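Local coordinates for protein bifunctional enzyme IspD/IspF (Campylobacter jejuni, PDB 1W55) that makes 4-diphosphocytidyl-2-C-methylerythritol from CTP and methylerythritol phosphate, and separately cyclises the 2-phosphorylated product to methylerythritol 2,4-cyclodiphosphate, two steps of isoprenoid precursor biosynthesis, at residues A[15-18]-A[19-23]; A[30-33]-A[34-37]; A[143-146]-A[147-151]; A[62-66]-A[67-71]. All blocks are in the same frame, centred on the assembly; numbering follows the deposited sequence.

Interaction 1: residues A[15-18]-A[19-23]; sequences TRFN and TKVKK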
loop_
_atom_site.group_PDB
_atom_site.type_symbol
_atom_site.label_atom_id
_atom_site.label_comp_id
_atom_site.label_asym_id
_atom_site.label_seq_id
_atom_site.Cartn_x
_atom_site.Cartn_y
_atom_site.Cartn_z
ATOM N N THR A 15 12.553 17.197 30.593
ATOM C CA THR A 15 12.959 15.814 30.856
ATOM C C THR A 15 11.745 14.888 30.781
ATOM O O THR A 15 11.888 13.663 30.805
ATOM C CB THR A 15 13.642 15.686 32.241
ATOM O OG1 THR A 15 14.409 16.865 32.516
ATOM C CG2 THR A 15 14.696 14.563 32.230
ATOM N N ARG A 16 10.556 15.486 30.688
ATOM C CA ARG A 16 9.300 14.743 30.602
ATOM C C ARG A 16 9.329 13.719 29.463
ATOM O O ARG A 16 8.930 12.566 29.635
ATOM C CB ARG A 16 8.124 15.712 30.431
ATOM C CG ARG A 16 6.831 15.266 31.105
ATOM C CD ARG A 16 6.370 16.159 32.251
ATOM N NE ARG A 16 6.020 17.507 31.803
ATOM N N PHE A 17 9.821 14.150 28.306
ATOM C CA PHE A 17 9.948 13.291 27.138
ATOM C C PHE A 17 11.261 12.555 27.224
ATOM O O PHE A 17 11.339 11.338 27.034
ATOM C CB PHE A 17 9.949 14.159 25.865
ATOM C CG PHE A 17 10.305 13.415 24.605
ATOM C CD1 PHE A 17 9.315 12.817 23.836
ATOM C CD2 PHE A 17 11.629 13.340 24.174
ATOM C CE1 PHE A 17 9.634 12.143 22.670
ATOM C CE2 PHE A 17 11.961 12.660 23.003
ATOM C CZ PHE A 17 10.962 12.062 22.251
ATOM N N ASN A 18 12.290 13.333 27.539
ATOM C CA ASN A 18 13.641 13.031 27.124
ATOM C C ASN A 18 14.151 11.633 27.405
ATOM O O ASN A 18 14.185 11.158 28.541
ATOM C CB ASN A 18 14.618 14.100 27.625
ATOM C CG ASN A 18 14.817 15.232 26.620
ATOM O OD1 ASN A 18 13.899 15.590 25.864
ATOM N ND2 ASN A 18 16.017 15.814 26.620
ATOM N N THR A 19 14.508 10.966 26.321
ATOM C CA THR A 19 15.512 9.932 26.378
ATOM C C THR A 19 16.815 10.733 26.493
ATOM O O THR A 19 16.849 11.739 27.212
ATOM C CB THR A 19 15.430 9.100 25.112
ATOM O OG1 THR A 19 14.489 9.710 24.218
ATOM C CG2 THR A 19 14.777 7.756 25.430
ATOM N N LYS A 20 17.882 10.331 25.814
ATOM C CA LYS A 20 19.031 11.226 25.744
ATOM C C LYS A 20 18.793 12.280 24.660
ATOM O O LYS A 20 19.366 13.361 24.708
ATOM C CB LYS A 20 20.344 10.472 25.526
ATOM C CG LYS A 20 21.605 11.288 25.919
ATOM C CD LYS A 20 21.946 11.146 27.412
ATOM C CE LYS A 20 22.416 12.480 28.004
ATOM N NZ LYS A 20 22.573 12.431 29.492
ATOM N N VAL A 21 17.919 11.969 23.706
ATOM C CA VAL A 21 17.626 12.894 22.617
ATOM C C VAL A 21 16.609 13.986 22.988
ATOM O O VAL A 21 15.544 13.707 23.544
ATOM C CB VAL A 21 17.237 12.157 21.289
ATOM C CG1 VAL A 21 15.941 11.399 21.432
ATOM C CG2 VAL A 21 17.162 13.154 20.122
ATOM N N LYS A 22 16.967 15.230 22.686
ATOM C CA LYS A 22 16.049 16.358 22.802
ATOM C C LYS A 22 15.027 16.325 21.670
ATOM O O LYS A 22 15.375 16.148 20.485
ATOM C CB LYS A 22 16.808 17.672 22.775
ATOM C CG LYS A 22 17.639 17.929 24.028
ATOM C CD LYS A 22 18.471 19.193 23.866
ATOM C CE LYS A 22 19.563 19.292 24.939
ATOM N NZ LYS A 22 20.517 20.419 24.663
ATOM N N LYS A 23 13.763 16.505 22.038
ATOM C CA LYS A 23 12.669 16.337 21.091
ATOM C C LYS A 23 12.723 17.295 19.900
ATOM O O LYS A 23 12.252 16.959 18.817
ATOM C CB LYS A 23 11.312 16.344 21.800
ATOM C CG LYS A 23 10.735 17.720 22.118
ATOM C CD LYS A 23 9.270 17.570 22.491
ATOM C CE LYS A 23 9.072 17.739 23.970
ATOM N NZ LYS A 23 8.611 19.125 24.240
HETATM O O HOH W 1 18.381 15.068 27.064
#
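Between F17 and K23, whose side chains meet, the backbone doubles back: 15-17 keep helical torsions without regular helical bonds, N18 leaves that region with a psi of 120°, and 19-23 curve round until K23 faces the ring it has passed. Where the chain returns, K23 makes a CH-pi contact with F17. Its CB stands 4.0 Å from the centroid of the F17 ring, 18° off the normal, and is displaced toward the CD2-CE2 rim rather than centred. With CG of F17 anti to its backbone N (chi1 170°), the ring extends under the returning chain. The same ring meets the carbonyl O of V21 at its edge, CE2 to O 3.8 Å, in the ring plane. N18 lies across K22: its ND2 is 3.7 Å from CG of K22, so the amide rests against the aliphatic part of the lysine. A water probably bridges N18 ND2 and K20 O, donating to O of K20 at 3.1 Å; its leg to ND2 is too short to trust. OG1 of T19 is covered by the fold-back and has no polar partner in the model. R16 and K23 are predicted to stabilise the transition state of cytidylyl transfer; the side chain of K23 lies about 5 Å from bound CMP. The segment belongs to the long loop between strands 4-9 and 27-28. F17 packs on L192, while K20 lies along helix 282-295 and K22 hydrogen-bonds by its backbone to E295, tying this loop to the cyclodiphosphate synthase part of the chain.

Interaction 2: residues A[30-33]-A[34-37]; sequences NDPL and WLYA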
loop_
_atom_site.group_PDB
_atom_site.type_symbol
_atom_site.label_atom_id
_atom_site.label_comp_id
_atom_site.label_asym_id
_atom_site.label_seq_id
_atom_site.Cartn_x
_atom_site.Cartn_y
_atom_site.Cartn_z
ATOM N N ASN A 30 14.371 14.918 6.428
ATOM C CA ASN A 30 15.717 15.487 6.552
ATOM C C ASN A 30 15.825 16.533 7.653
ATOM O O ASN A 30 16.935 16.936 7.994
ATOM C CB ASN A 30 16.181 16.143 5.236
ATOM C CG ASN A 30 16.980 15.184 4.316
ATOM O OD1 ASN A 30 17.519 14.152 4.751
ATOM N ND2 ASN A 30 17.051 15.540 3.034
ATOM N N ASP A 31 14.692 16.957 8.214
ATOM C CA ASP A 31 14.673 18.139 9.062
ATOM C C ASP A 31 14.564 17.797 10.530
ATOM O O ASP A 31 13.785 16.928 10.902
ATOM C CB ASP A 31 13.482 19.047 8.696
ATOM C CG ASP A 31 13.711 19.833 7.425
ATOM O OD1 ASP A 31 14.880 20.049 7.041
ATOM O OD2 ASP A 31 12.778 20.288 6.740
ATOM N N PRO A 32 15.286 18.526 11.379
ATOM C CA PRO A 32 15.053 18.428 12.826
ATOM C C PRO A 32 13.619 18.893 13.094
ATOM O O PRO A 32 13.082 19.689 12.316
ATOM C CB PRO A 32 16.086 19.384 13.432
ATOM C CG PRO A 32 16.516 20.281 12.305
ATOM C CD PRO A 32 16.316 19.525 11.031
ATOM N N LEU A 33 13.007 18.373 14.151
ATOM C CA LEU A 33 11.579 18.580 14.433
ATOM C C LEU A 33 11.192 20.057 14.465
ATOM O O LEU A 33 10.167 20.417 13.918
ATOM C CB LEU A 33 11.189 17.893 15.758
ATOM C CG LEU A 33 9.740 18.045 16.249
ATOM C CD1 LEU A 33 9.247 16.754 16.889
ATOM C CD2 LEU A 33 9.561 19.240 17.200
ATOM N N TRP A 34 12.020 20.896 15.089
ATOM C CA TRP A 34 11.717 22.324 15.269
ATOM C C TRP A 34 11.644 23.014 13.919
ATOM O O TRP A 34 10.812 23.887 13.699
ATOM C CB TRP A 34 12.759 23.021 16.179
ATOM C CG TRP A 34 14.152 23.126 15.565
ATOM C CD1 TRP A 34 15.196 22.258 15.738
ATOM C CD2 TRP A 34 14.643 24.164 14.698
ATOM N NE1 TRP A 34 16.296 22.686 15.036
ATOM C CE2 TRP A 34 15.980 23.846 14.376
ATOM C CE3 TRP A 34 14.081 25.323 14.145
ATOM C CZ2 TRP A 34 16.755 24.635 13.522
ATOM C CZ3 TRP A 34 14.851 26.108 13.296
ATOM C CH2 TRP A 34 16.174 25.761 12.990
ATOM N N LEU A 35 12.521 22.602 13.007
ATOM C CA LEU A 35 12.552 23.171 11.664
ATOM C C LEU A 35 11.370 22.650 10.846
ATOM O O LEU A 35 10.698 23.421 10.165
ATOM C CB LEU A 35 13.899 22.896 10.983
ATOM C CG LEU A 35 14.130 23.429 9.563
ATOM C CD1 LEU A 35 13.952 24.978 9.470
ATOM C CD2 LEU A 35 15.519 22.992 9.070
ATOM N N TYR A 36 11.089 21.353 10.947
ATOM C CA TYR A 36 9.903 20.794 10.303
ATOM C C TYR A 36 8.608 21.530 10.715
ATOM O O TYR A 36 7.809 21.908 9.859
ATOM C CB TYR A 36 9.788 19.292 10.592
ATOM C CG TYR A 36 8.705 18.603 9.799
ATOM C CD1 TYR A 36 9.010 17.888 8.640
ATOM C CD2 TYR A 36 7.365 18.662 10.209
ATOM C CE1 TYR A 36 8.002 17.244 7.901
ATOM C CE2 TYR A 36 6.356 18.028 9.488
ATOM C CZ TYR A 36 6.679 17.325 8.334
ATOM O OH TYR A 36 5.676 16.708 7.619
ATOM N N ALA A 37 8.400 21.719 12.016
ATOM C CA ALA A 37 7.199 22.418 12.514
ATOM C C ALA A 37 7.116 23.871 12.039
ATOM O O ALA A 37 6.041 24.341 11.646
ATOM C CB ALA A 37 7.128 22.352 14.045
#
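P32 and Y36 are joined by the first regular bond of helix 33-42: Y36 N gives to P32 O at 2.9 Å, with a nearly straight N-H...O angle of 172°. One residue on, A37 N gives to L33 O, also at 2.9 Å. L35 N makes a weak additional bond to P32 O (angle 122°), giving that carbonyl two donors. P32, the last residue of the short strand 31-32, is the N-cap residue of the helix.

The apolar contacts gather round the proline. Its ring runs alongside the W34 indole in the same direction, with CG of P32 3.6 Å from NE1 of W34. The indole is swung back to this place because CG of W34 sits between the backbone N and the carbonyl carbon (chi1 68°). CB of L35 covers the centre of one indole face, 3.8 Å above the plane, and is 3.9 Å from CG of P32, so proline, tryptophan and leucine form one small cluster.

The remaining contact joins charge to hydrocarbon: OD1 of D31 rests 3.6 Å from CD2 of L35. The other oxygen, OD2, is in a salt bridge with K39.

The chemistry is thus divided. Carbonyl-to-amide bonds start the helix, apolar groups shield one flank of that start, and an aspartate near the N-terminal end of the helix, whose charge would probably suit the helix dipole, is bound to a lysine on the same helix.

Interaction 3: residues A[143-146]-A[147-151]; sequences KLIQ and TPQIS. With EDO (1,2-ethanediol), chain F.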
loop_
_atom_site.group_PDB
_atom_site.type_symbol
_atom_site.label_atom_id
_atom_site.label_comp_id
_atom_site.label_asym_id
_atom_site.label_seq_id
_atom_site.Cartn_x
_atom_site.Cartn_y
_atom_site.Cartn_z
ATOM N N LYS A 143 -12.280 22.204 28.848
ATOM C CA LYS A 143 -11.666 22.458 27.539
ATOM C C LYS A 143 -10.182 22.090 27.581
ATOM O O LYS A 143 -9.467 22.512 28.498
ATOM C CB LYS A 143 -11.772 23.937 27.162
ATOM C CG LYS A 143 -13.059 24.335 26.499
ATOM C CD LYS A 143 -12.961 25.740 25.920
ATOM C CE LYS A 143 -14.340 26.300 25.605
ATOM N NZ LYS A 143 -15.154 26.572 26.830
ATOM N N LEU A 144 -9.718 21.323 26.594
ATOM C CA LEU A 144 -8.280 21.141 26.386
ATOM C C LEU A 144 -7.850 22.116 25.309
ATOM O O LEU A 144 -8.377 22.090 24.191
ATOM C CB LEU A 144 -7.924 19.705 25.988
ATOM C CG LEU A 144 -8.359 18.576 26.929
ATOM C CD1 LEU A 144 -7.931 17.228 26.366
ATOM C CD2 LEU A 144 -7.858 18.746 28.369
ATOM N N ILE A 145 -6.917 23.001 25.654
ATOM C CA ILE A 145 -6.503 24.049 24.743
ATOM C C ILE A 145 -5.285 23.623 23.919
ATOM O O ILE A 145 -4.401 22.900 24.390
ATOM C CB ILE A 145 -6.228 25.382 25.502
ATOM C CG1 ILE A 145 -7.426 25.792 26.375
ATOM C CG2 ILE A 145 -5.878 26.483 24.533
ATOM C CD1 ILE A 145 -8.729 26.111 25.601
ATOM N N GLN A 146 -5.257 24.087 22.680
ATOM C CA GLN A 146 -4.180 23.768 21.768
ATOM C C GLN A 146 -3.621 25.074 21.218
ATOM O O GLN A 146 -4.041 26.170 21.609
ATOM C CB GLN A 146 -4.687 22.873 20.623
ATOM C CG GLN A 146 -5.218 21.492 21.041
ATOM C CD GLN A 146 -5.556 20.611 19.833
ATOM O OE1 GLN A 146 -6.237 21.058 18.900
ATOM N NE2 GLN A 146 -5.066 19.369 19.840
ATOM N N THR A 147 -2.712 24.922 20.273
ATOM C CA THR A 147 -1.947 25.988 19.645
ATOM C C THR A 147 -1.997 25.551 18.147
ATOM O O THR A 147 -2.236 24.358 17.908
ATOM C CB THR A 147 -0.540 25.896 20.317
ATOM O OG1 THR A 147 -0.321 26.990 21.225
ATOM C CG2 THR A 147 0.577 25.920 19.381
ATOM N N PRO A 148 -1.830 26.421 17.133
ATOM C CA PRO A 148 -1.512 27.855 17.237
ATOM C C PRO A 148 -2.608 28.733 17.837
ATOM O O PRO A 148 -3.788 28.382 17.815
ATOM C CB PRO A 148 -1.290 28.288 15.774
ATOM C CG PRO A 148 -1.214 27.020 14.955
ATOM C CD PRO A 148 -1.964 25.986 15.731
ATOM N N GLN A 149 -2.194 29.870 18.388
ATOM C CA GLN A 149 -3.121 30.825 18.972
ATOM C C GLN A 149 -2.790 32.178 18.351
ATOM O O GLN A 149 -1.619 32.522 18.207
ATOM C CB GLN A 149 -2.966 30.864 20.497
ATOM C CG GLN A 149 -3.275 29.539 21.206
ATOM C CD GLN A 149 -3.173 29.604 22.732
ATOM O OE1 GLN A 149 -2.171 30.066 23.280
ATOM N NE2 GLN A 149 -4.201 29.105 23.417
ATOM N N ILE A 150 -3.811 32.926 17.947
ATOM C CA ILE A 150 -3.595 34.258 17.392
ATOM C C ILE A 150 -4.077 35.305 18.387
ATOM O O ILE A 150 -5.197 35.211 18.911
ATOM C CB ILE A 150 -4.333 34.447 16.039
ATOM C CG1 ILE A 150 -3.958 33.360 15.046
ATOM C CG2 ILE A 150 -4.004 35.806 15.434
ATOM C CD1 ILE A 150 -4.913 33.285 13.852
ATOM N N SER A 151 -3.241 36.311 18.618
ATOM C CA SER A 151 -3.558 37.368 19.561
ATOM C C SER A 151 -3.234 38.712 18.946
ATOM O O SER A 151 -2.402 38.807 18.033
ATOM C CB SER A 151 -2.749 37.201 20.854
ATOM O OG SER A 151 -3.026 35.966 21.476
HETATM C C1 EDO F . -0.216 25.432 25.354
HETATM O O1 EDO F . 0.522 24.238 25.145
HETATM C C2 EDO F . -1.682 25.180 25.076
HETATM O O2 EDO F . -2.091 24.029 25.779
#
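The carboxamide of Q149 is the flat group that carries this contact, reaching back to I145 and Q146. Its NE2 end meets CG2 of I145 at 3.3 Å, the methyl lying obliquely to the amide plane. On the same side of that plane stands the carbonyl O of Q146, 3.5 Å from NE2 and well above the amide rather than in line with it. CG of Q149 lies anti to its carbonyl carbon (chi1 -62°) and the chain beyond is extended, which brings the amide back over the Q146 carbonyl. Outside partners fix the amide's rotation: NE2 gives to D168 OD2 and T121 OG1, and OE1 accepts from D169 N. The second amide, that of Q146, leads away, and its NE2 donates to E186 O.

The peptide bond before P148 is cis, kinking the chain between strands 142-145 and 149-152. Both strands nevertheless pair antiparallel with 119-124, while Q149 also bonds to V94 in strand 91-96. An ethanediol, probably from the crystallisation liquor, donates a hydrogen bond from O2 to I145 O at 2.9 Å and also bonds D96, K191, R99 and, in a neighbouring subunit, T129.

K143 and L144 pair in an antiparallel ladder with a neighbouring subunit, so the sheet runs on across that interface. The arrangement is that of a kinked strand in the GT-A-like cytidylyltransferase sheet, with T147 at the margin of the nucleotide site.

Interaction 4: residues A[62-66]-A[67-71]; sequences KFTKN and YEFIE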
loop_
_atom_site.group_PDB
_atom_site.type_symbol
_atom_site.label_atom_id
_atom_site.label_comp_id
_atom_site.label_asym_id
_atom_site.label_seq_id
_atom_site.Cartn_x
_atom_site.Cartn_y
_atom_site.Cartn_z
ATOM N N LYS A 62 22.610 27.237 11.996
ATOM C CA LYS A 62 23.300 26.466 10.968
ATOM C C LYS A 62 22.358 25.746 10.011
ATOM O O LYS A 62 22.813 25.136 9.045
ATOM C CB LYS A 62 24.249 25.455 11.617
ATOM C CG LYS A 62 25.461 26.106 12.243
ATOM C CD LYS A 62 26.358 25.093 12.892
ATOM C CE LYS A 62 27.608 25.774 13.441
ATOM N NZ LYS A 62 28.752 24.814 13.516
ATOM N N PHE A 63 21.053 25.831 10.277
ATOM C CA PHE A 63 20.049 25.065 9.538
ATOM C C PHE A 63 19.186 25.929 8.633
ATOM O O PHE A 63 18.483 25.413 7.756
ATOM C CB PHE A 63 19.145 24.288 10.505
ATOM C CG PHE A 63 19.802 23.083 11.108
ATOM C CD1 PHE A 63 20.698 23.216 12.160
ATOM C CD2 PHE A 63 19.527 21.807 10.617
ATOM C CE1 PHE A 63 21.314 22.100 12.720
ATOM C CE2 PHE A 63 20.131 20.686 11.165
ATOM C CZ PHE A 63 21.024 20.828 12.217
ATOM N N THR A 64 19.216 27.236 8.850
ATOM C CA THR A 64 18.426 28.146 8.034
ATOM C C THR A 64 18.865 29.598 8.219
ATOM O O THR A 64 19.474 29.946 9.225
ATOM C CB THR A 64 16.901 27.982 8.340
ATOM O OG1 THR A 64 16.141 28.919 7.566
ATOM C CG2 THR A 64 16.577 28.354 9.786
ATOM N N LYS A 65 18.523 30.435 7.245
ATOM C CA LYS A 65 18.749 31.872 7.316
ATOM C C LYS A 65 17.415 32.631 7.303
ATOM O O LYS A 65 17.395 33.863 7.259
ATOM C CB LYS A 65 19.644 32.320 6.146
ATOM C CG LYS A 65 19.288 31.687 4.781
ATOM C CD LYS A 65 20.460 31.748 3.797
ATOM C CE LYS A 65 21.171 30.403 3.670
ATOM N NZ LYS A 65 22.656 30.531 3.832
ATOM N N ASN A 66 16.308 31.890 7.360
ATOM C CA ASN A 66 14.965 32.445 7.161
ATOM C C ASN A 66 14.244 32.991 8.394
ATOM O O ASN A 66 13.201 33.634 8.261
ATOM C CB ASN A 66 14.057 31.410 6.486
ATOM C CG ASN A 66 14.424 31.168 5.034
ATOM O OD1 ASN A 66 14.908 32.071 4.345
ATOM N ND2 ASN A 66 14.200 29.947 4.562
ATOM N N TYR A 67 14.768 32.732 9.588
ATOM C CA TYR A 67 14.050 33.128 10.797
ATOM C C TYR A 67 14.903 33.955 11.721
ATOM O O TYR A 67 16.130 33.933 11.652
ATOM C CB TYR A 67 13.536 31.908 11.571
ATOM C CG TYR A 67 12.959 30.807 10.718
ATOM C CD1 TYR A 67 13.446 29.507 10.815
ATOM C CD2 TYR A 67 11.926 31.058 9.819
ATOM C CE1 TYR A 67 12.919 28.493 10.042
ATOM C CE2 TYR A 67 11.397 30.048 9.035
ATOM C CZ TYR A 67 11.904 28.768 9.149
ATOM O OH TYR A 67 11.388 27.750 8.379
ATOM N N GLU A 68 14.242 34.682 12.605
ATOM C CA GLU A 68 14.954 35.346 13.683
ATOM C C GLU A 68 14.952 34.437 14.900
ATOM O O GLU A 68 13.912 33.898 15.290
ATOM C CB GLU A 68 14.327 36.699 13.994
ATOM C CG GLU A 68 14.636 37.735 12.924
ATOM C CD GLU A 68 14.266 39.146 13.339
ATOM O OE1 GLU A 68 13.527 39.796 12.569
ATOM O OE2 GLU A 68 14.720 39.599 14.420
ATOM N N PHE A 69 16.128 34.248 15.476
ATOM C CA PHE A 69 16.261 33.440 16.672
ATOM C C PHE A 69 16.466 34.330 17.882
ATOM O O PHE A 69 17.144 35.357 17.799
ATOM C CB PHE A 69 17.418 32.462 16.526
ATOM C CG PHE A 69 17.173 31.405 15.499
ATOM C CD1 PHE A 69 17.615 31.580 14.183
ATOM C CD2 PHE A 69 16.489 30.238 15.837
ATOM C CE1 PHE A 69 17.386 30.604 13.220
ATOM C CE2 PHE A 69 16.242 29.251 14.882
ATOM C CZ PHE A 69 16.691 29.426 13.570
ATOM N N ILE A 70 15.873 33.931 19.002
ATOM C CA ILE A 70 16.045 34.641 20.247
ATOM C C ILE A 70 16.174 33.639 21.395
ATOM O O ILE A 70 15.511 32.598 21.400
ATOM C CB ILE A 70 14.875 35.638 20.458
ATOM C CG1 ILE A 70 15.224 36.647 21.559
ATOM C CG2 ILE A 70 13.550 34.903 20.735
ATOM C CD1 ILE A 70 14.513 37.974 21.404
ATOM N N GLU A 71 17.052 33.953 22.346
ATOM C CA GLU A 71 17.321 33.091 23.492
ATOM C C GLU A 71 16.055 32.971 24.327
ATOM O O GLU A 71 15.394 33.969 24.589
ATOM C CB GLU A 71 18.486 33.650 24.334
ATOM C CG GLU A 71 19.000 32.718 25.432
ATOM C CD GLU A 71 19.691 31.454 24.912
ATOM O OE1 GLU A 71 20.228 31.463 23.778
ATOM O OE2 GLU A 71 19.721 30.439 25.653
#
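T64 meets both Y67 and F69 through one methyl group. Its first torsion (chi1 178°) places OG1 anti to the backbone N and puts CG2 in the crowded position between N and the carbonyl carbon, from which the methyl projects at the two rings. CG2 is 3.5 Å from CD1 of Y67, approaching obliquely, the side chains crossing at about a right angle. It reaches F69 differently, in the plane of the ring, at 3.9 Å from CZ. The same rotation presents OG1 to the chain ahead: N66 N donates to it at 3.0 Å (angle 164°).

Y67 has CG anti to its carbonyl carbon (chi1 -41°), which folds the ring back across the preceding residue. CB of N66 then lies over one face, 4.1 Å from the centroid and shifted toward the rim, a CH-pi contact. The phenol ring also packs on L35, T38 and K39 of helix 33-42.

Bonding of T64 OG1 to the amide two residues on defines an ST turn. Here it lies at the surface in the loop that follows helix 57-61 and leads into strand 68-71, which pairs in parallel with 50-54: a beta-alpha-beta crossover of the Rossmann-like cytidylyltransferase fold.

How the interactions relate
Interactions 1, 2 and 4 form a connected run. Interactions 1 and 2 meet where K23 O lies 3.4 Å from L33 CB. Interactions 2 and 4 share a larger apolar surface: CD1 of L35 is 3.7 Å from CE1 of Y67, CH2 of W34 is 3.7 Å from CZ of F69, and the F63 ring reaches P32. Interaction 3 stands apart, its nearest atoms about 8 Å from interaction 2 and about 12 Å from interaction 1. From side chain to bound CMP, K23 lies about 5 Å away, T147 about 7 Å and F69 about 11 Å. Interactions 1 and 3 therefore approach the nucleotide site, near K191, from separate parts of the chain.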